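Local coordinates for protein apical membrane antigen 1 (Babesia divergens, PDB 4APM) that probably takes part in host-cell invasion as a surface component of the parasite's moving junction, and binds calcium in its extracellular part, at residues Gly55-Leu60 / Ala64-Arg69; Pro193-Ile198 / Leu255-Ala260; Lys404-Glu407 / Thr411-Tyr414. All coordinates share one frame; numbering follows the deposited sequence.

Interaction 1. Residues Gly55-Leu60 / Ala64-Arg69; sequences GKVINL and ADFLNR. With GOL (glycerol), chain K.
With CG set between its backbone N and carbonyl carbon (chi1 75°), Phe-66 turns its ring onto the backbone of strand 56-60, while Leu-60, its CG anti to the carbonyl carbon (chi1 -59°), sends CD1 back toward the returning chain. In this ectodomain of the AMA1 family (PAN clan), strand 56-60 runs into a loop with a type I beta turn from Asp-65 to Asn-68, Phe-66 being its second residue. No direct hydrogen bond joins 55-60 to 64-69; the contact is largely apolar. One face of the phenyl ring lies on the peptide between Val-57 and Ile-58: Val-57 CA makes a CH-pi contact 4.1 Å from the ring centroid, and Ile-58 N stands over the centre of the same face. Val-57 CB reaches Phe-66 CE1 at 3.7 Å, and Ile-58 CG1 reaches Phe-66 CD2 at 3.8 Å. The opposite face is covered by Leu-67 CD2, and Val-151 and Leu-202 pack nearby, so the ring is buried between strand 56-60 and the strands 150-153 and 202-205. A glycerol, probably from the crystallisation liquor, bridges the two backbones. Its O1 accepts a bond from Leu-60 N (3.1 Å, 164°) and makes a weak one to Ala-64 O, while Phe-66 N gives its O3 a weak bond. Leu-60 CD1 lies 3.5 Å from Ala-64 O.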
ATOM      1  N   GLY A  55       0.397   3.388   7.771  1.00 23.66           N
ATOM      2  CA  GLY A  55       1.409   4.421   7.845  1.00 25.14           C
ATOM      3  C   GLY A  55       1.022   5.758   7.237  1.00 25.85           C
ATOM      4  O   GLY A  55       1.844   6.678   7.208  1.00 25.93           O
ATOM      5  N   LYS A  56      -0.206   5.896   6.746  1.00 22.25           N
ATOM      6  CA  LYS A  56      -0.617   7.194   6.222  1.00 22.56           C
ATOM      7  C   LYS A  56      -0.944   8.126   7.359  1.00 25.71           C
ATOM      8  O   LYS A  56      -1.859   7.850   8.148  1.00 27.75           O
ATOM      9  CB  LYS A  56      -1.825   7.083   5.280  1.00 23.03           C
ATOM     10  CG  LYS A  56      -2.415   8.430   4.858  1.00 22.07           C
ATOM     11  CD  LYS A  56      -3.351   8.264   3.673  1.00 22.51           C
ATOM     12  CE  LYS A  56      -4.211   9.498   3.441  1.00 22.05           C
ATOM     13  NZ  LYS A  56      -4.920   9.362   2.125  1.00 21.57           N
ATOM     14  N   VAL A  57      -0.175   9.209   7.461  1.00 24.48           N
ATOM     15  CA  VAL A  57      -0.489  10.298   8.352  1.00 24.48           C
ATOM     16  C   VAL A  57      -0.661  11.566   7.531  1.00 28.09           C
ATOM     17  O   VAL A  57      -0.199  11.657   6.385  1.00 25.60           O
ATOM     18  CB  VAL A  57       0.604  10.535   9.437  1.00 28.33           C
ATOM     19  CG1 VAL A  57       0.836   9.298  10.284  1.00 27.98           C
ATOM     20  CG2 VAL A  57       1.908  11.057   8.839  1.00 26.19           C
ATOM     21  N   ILE A  58      -1.315  12.556   8.122  1.00 28.35           N
ATOM     22  CA  ILE A  58      -1.391  13.856   7.498  1.00 31.11           C
ATOM     23  C   ILE A  58      -0.541  14.819   8.299  1.00 32.68           C
ATOM     24  O   ILE A  58      -0.779  14.999   9.495  1.00 34.45           O
ATOM     25  CB  ILE A  58      -2.850  14.361   7.422  1.00 29.13           C
ATOM     26  CG1 ILE A  58      -3.789  13.259   6.864  1.00 28.31           C
ATOM     27  CG2 ILE A  58      -2.920  15.642   6.602  1.00 28.42           C
ATOM     28  CD1 ILE A  58      -3.494  12.813   5.432  1.00 22.01           C
ATOM     29  N   ASN A  59       0.485  15.385   7.658  1.00 33.27           N
ATOM     30  CA  ASN A  59       1.322  16.437   8.266  1.00 34.99           C
ATOM     31  C   ASN A  59       0.604  17.803   8.271  1.00 36.36           C
ATOM     32  O   ASN A  59       0.113  18.270   7.236  1.00 34.62           O
ATOM     33  CB  ASN A  59       2.651  16.581   7.511  1.00 36.64           C
ATOM     34  CG  ASN A  59       3.554  15.379   7.666  1.00 46.77           C
ATOM     35  OD1 ASN A  59       3.476  14.645   8.664  1.00 52.36           O
ATOM     36  ND2 ASN A  59       4.436  15.166   6.679  1.00 43.54           N
ATOM     37  N   LEU A  60       0.553  18.447   9.429  1.00 40.38           N
ATOM     38  CA  LEU A  60      -0.212  19.686   9.558  1.00 37.85           C
ATOM     39  C   LEU A  60       0.685  20.932   9.651  1.00 38.49           C
ATOM     40  O   LEU A  60       1.779  20.880  10.207  1.00 34.57           O
ATOM     41  CB  LEU A  60      -1.176  19.602  10.741  1.00 32.70           C
ATOM     42  CG  LEU A  60      -2.187  18.450  10.647  1.00 33.82           C
ATOM     43  CD1 LEU A  60      -3.155  18.503  11.832  1.00 31.35           C
ATOM     44  CD2 LEU A  60      -2.950  18.511   9.321  1.00 28.52           C
ATOM     45  N   ALA A  64       0.819  20.050  14.688  1.00 37.74           N
ATOM     46  CA  ALA A  64       0.108  19.222  15.660  1.00 40.04           C
ATOM     47  C   ALA A  64      -0.136  17.827  15.076  1.00 37.02           C
ATOM     48  O   ALA A  64      -0.464  17.710  13.900  1.00 38.92           O
ATOM     49  CB  ALA A  64      -1.213  19.880  16.048  1.00 40.42           C
ATOM     50  N   ASP A  65       0.017  16.780  15.891  1.00 34.90           N
ATOM     51  CA  ASP A  65      -0.376  15.430  15.469  1.00 37.24           C
ATOM     52  C   ASP A  65      -1.820  15.418  14.948  1.00 37.51           C
ATOM     53  O   ASP A  65      -2.718  16.000  15.579  1.00 36.05           O
ATOM     54  CB  ASP A  65      -0.224  14.415  16.595  1.00 37.57           C
ATOM     55  CG  ASP A  65      -0.570  12.997  16.144  1.00 41.16           C
ATOM     56  OD1 ASP A  65       0.133  12.454  15.264  1.00 46.32           O
ATOM     57  OD2 ASP A  65      -1.547  12.426  16.653  1.00 35.80           O
ATOM     58  N   PHE A  66      -2.026  14.819  13.769  1.00 31.03           N
ATOM     59  CA  PHE A  66      -3.308  14.929  13.101  1.00 28.28           C
ATOM     60  C   PHE A  66      -4.437  14.262  13.874  1.00 29.56           C
ATOM     61  O   PHE A  66      -5.591  14.579  13.646  1.00 31.78           O
ATOM     62  CB  PHE A  66      -3.265  14.491  11.631  1.00 29.05           C
ATOM     63  CG  PHE A  66      -3.195  12.987  11.416  1.00 28.37           C
ATOM     64  CD1 PHE A  66      -2.231  12.207  12.057  1.00 24.99           C
ATOM     65  CD2 PHE A  66      -4.063  12.369  10.515  1.00 27.93           C
ATOM     66  CE1 PHE A  66      -2.171  10.838  11.844  1.00 27.11           C
ATOM     67  CE2 PHE A  66      -3.983  11.001  10.269  1.00 26.59           C
ATOM     68  CZ  PHE A  66      -3.037  10.237  10.931  1.00 26.73           C
ATOM     69  N   LEU A  67      -4.091  13.428  14.852  1.00 27.54           N
ATOM     70  CA  LEU A  67      -5.099  12.753  15.668  1.00 30.87           C
ATOM     71  C   LEU A  67      -5.558  13.571  16.887  1.00 33.46           C
ATOM     72  O   LEU A  67      -6.453  13.134  17.623  1.00 35.53           O
ATOM     73  CB  LEU A  67      -4.639  11.343  16.089  1.00 26.27           C
ATOM     74  CG  LEU A  67      -4.366  10.307  14.968  1.00 28.98           C
ATOM     75  CD1 LEU A  67      -4.166   8.874  15.485  1.00 25.87           C
ATOM     76  CD2 LEU A  67      -5.446  10.338  13.898  1.00 23.03           C
ATOM     77  N   ASN A  68      -4.977  14.758  17.091  1.00 33.18           N
ATOM     78  CA  ASN A  68      -5.548  15.727  18.064  1.00 33.52           C
ATOM     79  C   ASN A  68      -6.912  16.179  17.601  1.00 37.26           C
ATOM     80  O   ASN A  68      -7.154  16.246  16.397  1.00 35.81           O
ATOM     81  CB  ASN A  68      -4.646  16.954  18.196  1.00 30.93           C
ATOM     82  CG  ASN A  68      -3.349  16.627  18.857  1.00 31.62           C
ATOM     83  OD1 ASN A  68      -3.093  15.470  19.157  1.00 37.05           O
ATOM     84  ND2 ASN A  68      -2.492  17.622  19.036  1.00 31.77           N
ATOM     85  N   ARG A  69      -7.789  16.550  18.532  1.00 37.91           N
ATOM     86  CA  ARG A  69      -9.099  17.072  18.148  1.00 35.27           C
ATOM     87  C   ARG A  69      -8.974  18.386  17.390  1.00 36.76           C
ATOM     88  O   ARG A  69      -8.110  19.200  17.685  1.00 39.68           O
ATOM     89  CB  ARG A  69      -9.985  17.276  19.373  1.00 34.23           C
ATOM     90  CG  ARG A  69     -10.118  16.050  20.240  1.00 31.41           C
ATOM     91  CD  ARG A  69     -11.289  16.178  21.192  1.00 33.43           C
ATOM     92  NE  ARG A  69     -11.333  15.020  22.070  1.00 33.95           N
ATOM     93  CZ  ARG A  69     -12.071  13.936  21.848  1.00 32.14           C
ATOM     94  NH1 ARG A  69     -12.905  13.878  20.807  1.00 29.69           N
ATOM     95  NH2 ARG A  69     -12.004  12.925  22.695  1.00 32.97           N
TER
HETATM   96  C1  GOL K1520       2.694  15.803  11.581  1.00 49.94           C
HETATM   97  O1  GOL K1520       1.693  16.848  11.847  1.00 44.29           O
HETATM   98  C2  GOL K1520       2.392  14.310  11.938  1.00 51.43           C
HETATM   99  O2  GOL K1520       3.177  13.863  13.055  1.00 55.64           O
HETATM  100  C3  GOL K1520       0.952  13.877  12.264  1.00 45.03           C
HETATM  101  O3  GOL K1520      -0.018  14.825  11.850  1.00 35.71           O

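Interaction 2. Residues Pro193-Ile198 / Leu255-Ala260; sequences PMKSGI and LMFENA
Phe-257, in the C-terminal part of helix 249-257, points its ring at Lys-195 and the backbone of strand 191-195. The contact across the two segments is apolar and CH-pi in kind, with no hydrogen bond between them. In the CH-pi part, Lys-195 CD sits over one face of the ring, 4.3 Å from its centroid and 25° off the normal. The bend at chi2 (79°) of the lysine chain carries CD there, and CB also packs on the ring, 3.7 Å from Phe-257 CD2. The apolar part is an edge contact: Pro-193 CB approaches Phe-257 CE2 near the ring plane at 3.9 Å. Of the strand backbone, Lys-195 N comes within 3.5 Å of Phe-257 CD2, and Met-194 C within 3.7 Å of Phe-257 CE2. The polar part lies beyond the ring, where the ammonium group is held by the carbonyls of Gly-349, Ala-347 and Met-54, so the buried charge is met by three backbone oxygens while CB and CD pack against the phenyl ring. Tyr-30 adds an edge-to-face ring contact to Phe-257. The contact thus seats the C-terminal part of helix 249-257 against the two-stranded sheet 56-60/191-195, with Val-53 of strand 53-54 and Lys-56 of strand 56-60 also touching the ring.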
ATOM      1  N   PRO A 193      -0.323  14.459   2.991  1.00 27.09           N
ATOM      2  CA  PRO A 193      -0.132  13.081   3.482  1.00 27.69           C
ATOM      3  C   PRO A 193       1.331  12.680   3.479  1.00 28.76           C
ATOM      4  O   PRO A 193       2.081  13.101   2.604  1.00 27.73           O
ATOM      5  CB  PRO A 193      -0.878  12.222   2.447  1.00 29.09           C
ATOM      6  CG  PRO A 193      -1.664  13.197   1.598  1.00 29.70           C
ATOM      7  CD  PRO A 193      -0.918  14.488   1.647  1.00 26.39           C
ATOM      8  N   MET A 194       1.728  11.840   4.425  1.00 29.03           N
ATOM      9  CA  MET A 194       2.950  11.096   4.255  1.00 31.69           C
ATOM     10  C   MET A 194       2.896   9.669   4.783  1.00 29.69           C
ATOM     11  O   MET A 194       2.042   9.331   5.584  1.00 30.94           O
ATOM     12  CB  MET A 194       4.185  11.872   4.743  1.00 35.17           C
ATOM     13  CG  MET A 194       4.393  11.986   6.236  1.00 44.57           C
ATOM     14  SD  MET A 194       6.156  12.312   6.595  1.00 55.34           S
ATOM     15  CE  MET A 194       6.716  10.654   6.981  1.00 48.91           C
ATOM     16  N   LYS A 195       3.717   8.820   4.184  1.00 28.08           N
ATOM     17  CA  LYS A 195       3.887   7.440   4.578  1.00 28.96           C
ATOM     18  C   LYS A 195       4.963   7.384   5.663  1.00 31.18           C
ATOM     19  O   LYS A 195       6.097   7.816   5.448  1.00 27.59           O
ATOM     20  CB  LYS A 195       4.361   6.628   3.376  1.00 28.47           C
ATOM     21  CG  LYS A 195       4.243   5.110   3.546  1.00 32.88           C
ATOM     22  CD  LYS A 195       2.825   4.595   3.331  1.00 27.67           C
ATOM     23  CE  LYS A 195       2.829   3.162   2.818  1.00 30.79           C
ATOM     24  NZ  LYS A 195       1.489   2.484   2.892  1.00 28.58           N
ATOM     25  N   SER A 196       4.592   6.925   6.852  1.00 27.89           N
ATOM     26  CA  SER A 196       5.493   7.085   7.973  1.00 31.78           C
ATOM     27  C   SER A 196       5.848   5.752   8.550  1.00 29.89           C
ATOM     28  O   SER A 196       4.977   5.007   8.969  1.00 33.11           O
ATOM     29  CB  SER A 196       4.873   7.957   9.051  1.00 32.60           C
ATOM     30  OG  SER A 196       5.387   7.554  10.293  1.00 33.58           O
ATOM     31  N   GLY A 197       7.134   5.446   8.564  1.00 28.45           N
ATOM     32  CA  GLY A 197       7.606   4.205   9.137  1.00 27.35           C
ATOM     33  C   GLY A 197       7.228   4.043  10.599  1.00 29.19           C
ATOM     34  O   GLY A 197       6.746   2.988  10.994  1.00 29.33           O
ATOM     35  N   ILE A 198       7.434   5.074  11.416  1.00 30.07           N
ATOM     36  CA  ILE A 198       7.200   4.901  12.839  1.00 29.99           C
ATOM     37  C   ILE A 198       5.725   4.919  13.160  1.00 32.65           C
ATOM     38  O   ILE A 198       5.322   4.501  14.245  1.00 33.51           O
ATOM     39  CB  ILE A 198       7.862   5.991  13.680  1.00 36.40           C
ATOM     40  CG1 ILE A 198       7.243   7.357  13.364  1.00 34.92           C
ATOM     41  CG2 ILE A 198       9.377   5.951  13.505  0.60 36.70           C
ATOM     42  CD1 ILE A 198       7.938   8.483  14.075  1.00 42.76           C
ATOM     43  N   LEU A 255       8.641   7.374  -0.830  1.00 27.75           N
ATOM     44  CA  LEU A 255       8.906   7.937  -2.161  1.00 29.86           C
ATOM     45  C   LEU A 255       7.813   7.535  -3.141  1.00 26.45           C
ATOM     46  O   LEU A 255       7.378   8.324  -3.970  1.00 24.59           O
ATOM     47  CB  LEU A 255      10.233   7.365  -2.681  1.00 27.53           C
ATOM     48  CG  LEU A 255      11.197   8.182  -3.535  1.00 36.52           C
ATOM     49  CD1 LEU A 255      12.065   7.256  -4.388  1.00 33.96           C
ATOM     50  CD2 LEU A 255      10.521   9.243  -4.379  1.00 33.16           C
ATOM     51  N   MET A 256       7.483   6.244  -3.131  1.00 27.25           N
ATOM     52  CA  MET A 256       6.445   5.708  -3.987  1.00 24.01           C
ATOM     53  C   MET A 256       5.064   6.283  -3.588  1.00 26.37           C
ATOM     54  O   MET A 256       4.240   6.659  -4.454  1.00 25.29           O
ATOM     55  CB  MET A 256       6.454   4.188  -3.871  1.00 25.87           C
ATOM     56  CG  MET A 256       5.224   3.546  -4.478  1.00 29.85           C
ATOM     57  SD  MET A 256       4.333   2.417  -3.431  1.00 35.73           S
ATOM     58  CE  MET A 256       5.531   1.477  -2.441  1.00 21.57           C
ATOM     59  N   PHE A 257       4.793   6.310  -2.287  1.00 22.55           N
ATOM     60  CA  PHE A 257       3.505   6.811  -1.784  1.00 26.02           C
ATOM     61  C   PHE A 257       3.164   8.237  -2.312  1.00 26.79           C
ATOM     62  O   PHE A 257       2.030   8.512  -2.684  1.00 24.63           O
ATOM     63  CB  PHE A 257       3.504   6.771  -0.255  1.00 24.40           C
ATOM     64  CG  PHE A 257       2.225   7.269   0.379  1.00 24.19           C
ATOM     65  CD1 PHE A 257       1.078   6.482   0.384  1.00 22.05           C
ATOM     66  CD2 PHE A 257       2.195   8.487   1.040  1.00 21.42           C
ATOM     67  CE1 PHE A 257      -0.084   6.922   1.022  1.00 21.87           C
ATOM     68  CE2 PHE A 257       1.034   8.925   1.668  1.00 21.67           C
ATOM     69  CZ  PHE A 257      -0.106   8.136   1.663  1.00 19.52           C
ATOM     70  N   GLU A 258       4.163   9.113  -2.373  1.00 25.43           N
ATOM     71  CA  GLU A 258       3.966  10.479  -2.847  1.00 29.82           C
ATOM     72  C   GLU A 258       3.433  10.516  -4.275  1.00 27.66           C
ATOM     73  O   GLU A 258       2.916  11.542  -4.701  1.00 27.33           O
ATOM     74  CB  GLU A 258       5.292  11.238  -2.837  1.00 28.47           C
ATOM     75  CG  GLU A 258       5.865  11.469  -1.470  1.00 38.68           C
ATOM     76  CD  GLU A 258       7.047  12.418  -1.521  1.00 42.27           C
ATOM     77  OE1 GLU A 258       7.717  12.484  -2.586  1.00 39.98           O
ATOM     78  OE2 GLU A 258       7.278  13.121  -0.511  1.00 43.50           O
ATOM     79  N   ASN A 259       3.653   9.424  -5.021  1.00 24.29           N
ATOM     80  CA  ASN A 259       3.356   9.342  -6.452  1.00 23.06           C
ATOM     81  C   ASN A 259       2.226   8.382  -6.717  1.00 24.67           C
ATOM     82  O   ASN A 259       1.922   8.064  -7.879  1.00 27.26           O
ATOM     83  CB  ASN A 259       4.610   8.895  -7.204  1.00 25.92           C
ATOM     84  CG  ASN A 259       5.713   9.946  -7.159  1.00 28.65           C
ATOM     85  OD1 ASN A 259       6.708   9.820  -6.417  1.00 31.85           O
ATOM     86  ND2 ASN A 259       5.485  11.038  -7.854  1.00 28.55           N
ATOM     87  N   ALA A 260       1.641   7.864  -5.632  1.00 23.05           N
ATOM     88  CA  ALA A 260       0.612   6.846  -5.720  1.00 23.27           C
ATOM     89  C   ALA A 260      -0.671   7.524  -6.178  1.00 24.07           C
ATOM     90  O   ALA A 260      -0.731   8.751  -6.285  1.00 22.93           O
ATOM     91  CB  ALA A 260       0.410   6.153  -4.355  1.00 20.17           C
TER

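Interaction 3. Residues Lys404-Glu407 / Thr411-Tyr414. With ACT (acetate ion), chain D.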
ATOM      1  N   LYS A 404      21.124 -20.202  -4.838  1.00 42.36           N
ATOM      2  CA  LYS A 404      21.186 -19.109  -3.890  1.00 45.24           C
ATOM      3  C   LYS A 404      20.204 -19.375  -2.770  1.00 41.09           C
ATOM      4  O   LYS A 404      19.163 -20.005  -2.981  1.00 43.94           O
ATOM      5  CB  LYS A 404      20.867 -17.778  -4.591  1.00 47.79           C
ATOM      6  CG  LYS A 404      21.025 -16.563  -3.699  1.00 43.63           C
ATOM      7  CD  LYS A 404      21.836 -15.476  -4.385  1.00 49.78           C
ATOM      8  CE  LYS A 404      21.856 -14.218  -3.532  1.00 51.88           C
ATOM      9  NZ  LYS A 404      22.176 -12.983  -4.303  1.00 62.21           N
ATOM     10  N   TYR A 405      20.553 -18.924  -1.575  1.00 39.55           N
ATOM     11  CA  TYR A 405      19.655 -19.002  -0.437  1.00 44.56           C
ATOM     12  C   TYR A 405      18.647 -17.867  -0.457  1.00 46.58           C
ATOM     13  O   TYR A 405      19.022 -16.730  -0.706  1.00 46.15           O
ATOM     14  CB  TYR A 405      20.443 -18.922   0.861  1.00 45.39           C
ATOM     15  CG  TYR A 405      19.578 -18.972   2.094  1.00 51.36           C
ATOM     16  CD1 TYR A 405      19.059 -20.183   2.561  1.00 50.60           C
ATOM     17  CD2 TYR A 405      19.270 -17.811   2.793  1.00 56.16           C
ATOM     18  CE1 TYR A 405      18.244 -20.228   3.680  1.00 52.65           C
ATOM     19  CE2 TYR A 405      18.470 -17.847   3.921  1.00 57.14           C
ATOM     20  CZ  TYR A 405      17.958 -19.052   4.361  1.00 54.71           C
ATOM     21  OH  TYR A 405      17.164 -19.073   5.492  1.00 61.07           O
ATOM     22  N   SER A 406      17.386 -18.179  -0.142  1.00 45.36           N
ATOM     23  CA  SER A 406      16.381 -17.162   0.211  1.00 44.71           C
ATOM     24  C   SER A 406      15.724 -17.499   1.541  1.00 42.64           C
ATOM     25  O   SER A 406      15.392 -18.651   1.775  1.00 42.85           O
ATOM     26  CB  SER A 406      15.303 -17.087  -0.874  1.00 42.80           C
ATOM     27  OG  SER A 406      14.287 -18.039  -0.635  1.00 45.22           O
ATOM     28  N   GLU A 407      15.489 -16.490   2.384  1.00 42.30           N
ATOM     29  CA  GLU A 407      14.748 -16.688   3.634  1.00 42.84           C
ATOM     30  C   GLU A 407      13.356 -17.279   3.427  1.00 42.62           C
ATOM     31  O   GLU A 407      12.816 -17.909   4.328  1.00 43.70           O
ATOM     32  CB  GLU A 407      14.599 -15.372   4.395  1.00 49.48           C
ATOM     33  CG  GLU A 407      15.763 -15.018   5.305  1.00 52.73           C
ATOM     34  CD  GLU A 407      15.518 -13.725   6.078  1.00 61.56           C
ATOM     35  OE1 GLU A 407      14.349 -13.283   6.145  1.00 61.79           O
ATOM     36  OE2 GLU A 407      16.491 -13.142   6.616  1.00 60.17           O
ATOM     37  N   THR A 411      16.643 -22.549  -0.686  1.00 40.42           N
ATOM     38  CA  THR A 411      17.496 -22.530  -1.876  1.00 39.19           C
ATOM     39  C   THR A 411      16.690 -22.377  -3.163  1.00 39.84           C
ATOM     40  O   THR A 411      15.675 -23.054  -3.365  1.00 40.59           O
ATOM     41  CB  THR A 411      18.354 -23.825  -1.999  1.00 42.34           C
ATOM     42  OG1 THR A 411      18.970 -24.111  -0.743  1.00 43.56           O
ATOM     43  CG2 THR A 411      19.451 -23.671  -3.057  1.00 38.70           C
ATOM     44  N   TYR A 412      17.184 -21.541  -4.071  1.00 39.35           N
ATOM     45  CA  TYR A 412      16.590 -21.452  -5.396  1.00 37.37           C
ATOM     46  C   TYR A 412      17.695 -21.272  -6.411  1.00 36.68           C
ATOM     47  O   TYR A 412      18.843 -21.109  -6.041  1.00 41.82           O
ATOM     48  CB  TYR A 412      15.583 -20.281  -5.462  1.00 39.05           C
ATOM     49  CG  TYR A 412      16.228 -18.911  -5.411  1.00 34.41           C
ATOM     50  CD1 TYR A 412      16.610 -18.348  -4.199  1.00 31.26           C
ATOM     51  CD2 TYR A 412      16.474 -18.189  -6.583  1.00 35.17           C
ATOM     52  CE1 TYR A 412      17.243 -17.117  -4.152  1.00 34.66           C
ATOM     53  CE2 TYR A 412      17.093 -16.944  -6.541  1.00 35.84           C
ATOM     54  CZ  TYR A 412      17.471 -16.418  -5.321  1.00 33.64           C
ATOM     55  OH  TYR A 412      18.088 -15.195  -5.263  1.00 36.35           O
ATOM     56  N   TYR A 413      17.321 -21.203  -7.682  1.00 42.51           N
ATOM     57  CA  TYR A 413      18.267 -21.316  -8.785  1.00 46.98           C
ATOM     58  C   TYR A 413      18.270 -20.094  -9.681  1.00 50.35           C
ATOM     59  O   TYR A 413      17.209 -19.513  -9.963  1.00 48.56           O
ATOM     60  CB  TYR A 413      17.950 -22.556  -9.619  1.00 45.69           C
ATOM     61  CG  TYR A 413      17.793 -23.768  -8.758  1.00 52.97           C
ATOM     62  CD1 TYR A 413      18.912 -24.460  -8.296  1.00 48.10           C
ATOM     63  CD2 TYR A 413      16.535 -24.153  -8.290  1.00 53.24           C
ATOM     64  CE1 TYR A 413      18.780 -25.548  -7.461  1.00 49.30           C
ATOM     65  CE2 TYR A 413      16.392 -25.240  -7.441  1.00 54.49           C
ATOM     66  CZ  TYR A 413      17.522 -25.931  -7.036  1.00 54.12           C
ATOM     67  OH  TYR A 413      17.395 -27.006  -6.202  1.00 54.31           O
ATOM     68  N   TYR A 414      19.461 -19.740 -10.164  1.00 46.73           N
ATOM     69  CA  TYR A 414      19.601 -18.710 -11.175  1.00 50.79           C
ATOM     70  C   TYR A 414      20.594 -19.071 -12.290  1.00 53.25           C
ATOM     71  O   TYR A 414      21.454 -19.939 -12.123  1.00 51.20           O
ATOM     72  CB  TYR A 414      19.929 -17.352 -10.538  1.00 42.66           C
ATOM     73  CG  TYR A 414      21.316 -17.208  -9.953  1.00 41.01           C
ATOM     74  CD1 TYR A 414      21.589 -17.601  -8.645  1.00 41.70           C
ATOM     75  CD2 TYR A 414      22.319 -16.549 -10.657  1.00 44.72           C
ATOM     76  CE1 TYR A 414      22.843 -17.411  -8.083  1.00 38.37           C
ATOM     77  CE2 TYR A 414      23.582 -16.370 -10.108  1.00 42.04           C
ATOM     78  CZ  TYR A 414      23.833 -16.792  -8.821  1.00 41.11           C
ATOM     79  OH  TYR A 414      25.082 -16.581  -8.268  1.00 43.34           O
TER
HETATM   80  C   ACT D1513      20.896 -13.027  -7.907  1.00 63.72           C
HETATM   81  O   ACT D1513      21.439 -12.935  -9.028  1.00 67.74           O
HETATM   82  OXT ACT D1513      21.469 -12.599  -6.885  1.00 65.76           O
HETATM   83  CH3 ACT D1513      19.539 -13.669  -7.786  1.00 56.99           C
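Lys-404 and Tyr-412 form the antiparallel hydrogen-bonded pair of the beta hairpin made by strands 400-406 and 410-416, and their side chains run side by side in the same direction. The backbone satisfies itself in both senses: Lys-404 N donates to Tyr-412 O (2.7 Å, 168°) and Tyr-412 N to Lys-404 O (2.7 Å, 164°). Lys-404 O takes a further CA-H...O contact from Thr-411 CA at 3.2 Å. The next pair, Tyr-405 with Thr-411, is non-hydrogen-bonded and puts its side chains on the other face from Lys-404 and Tyr-412.

A chi1 of 70° folds the Tyr-412 ring over toward the partner strand. Lys-404 CB lies over one ring face as a CH-pi contact, 4.1 Å from the centroid, and Ser-406 CB packs 3.8 Å from Tyr-412 CD1. Tyr-412 OH is bonded to Ala-340 N, and Ser-406 OG to Gly-410 O and Cys-409 N at the hairpin turn. Lys-404 NZ, on the exposed side, donates to OXT of an acetate at 2.7 Å; that ion, probably from the crystallisation liquor, rests its methyl carbon near the Tyr-412 ring edge and its O over one face of Tyr-414. The pairing here rests on two backbone hydrogen bonds and on the packing of Lys-404 and of Ser-406 CB on the Tyr-412 ring, while the lysine charge is met by a small anion that the natural setting need not supply.

Interactions 1 and 2 are buried and share the two-stranded sheet 56-60/191-195: the strand that carries the first contact bonds to the strand that carries the second, probably through Val-57 O with Met-194 N and Gly-55 O with Ser-196 N. In both, a phenyl ring lies against a strand backbone with no direct hydrogen bond across the contact. Interaction 3 lies apart, its centre about 42 Å from that of interaction 1 and 31 Å from that of interaction 2, in a hairpin at the edge of a different sheet. Partly exposed, it relies on paired backbone hydrogen bonds, with a buried tyrosine ring beside an exposed lysine, where the others have phenylalanine.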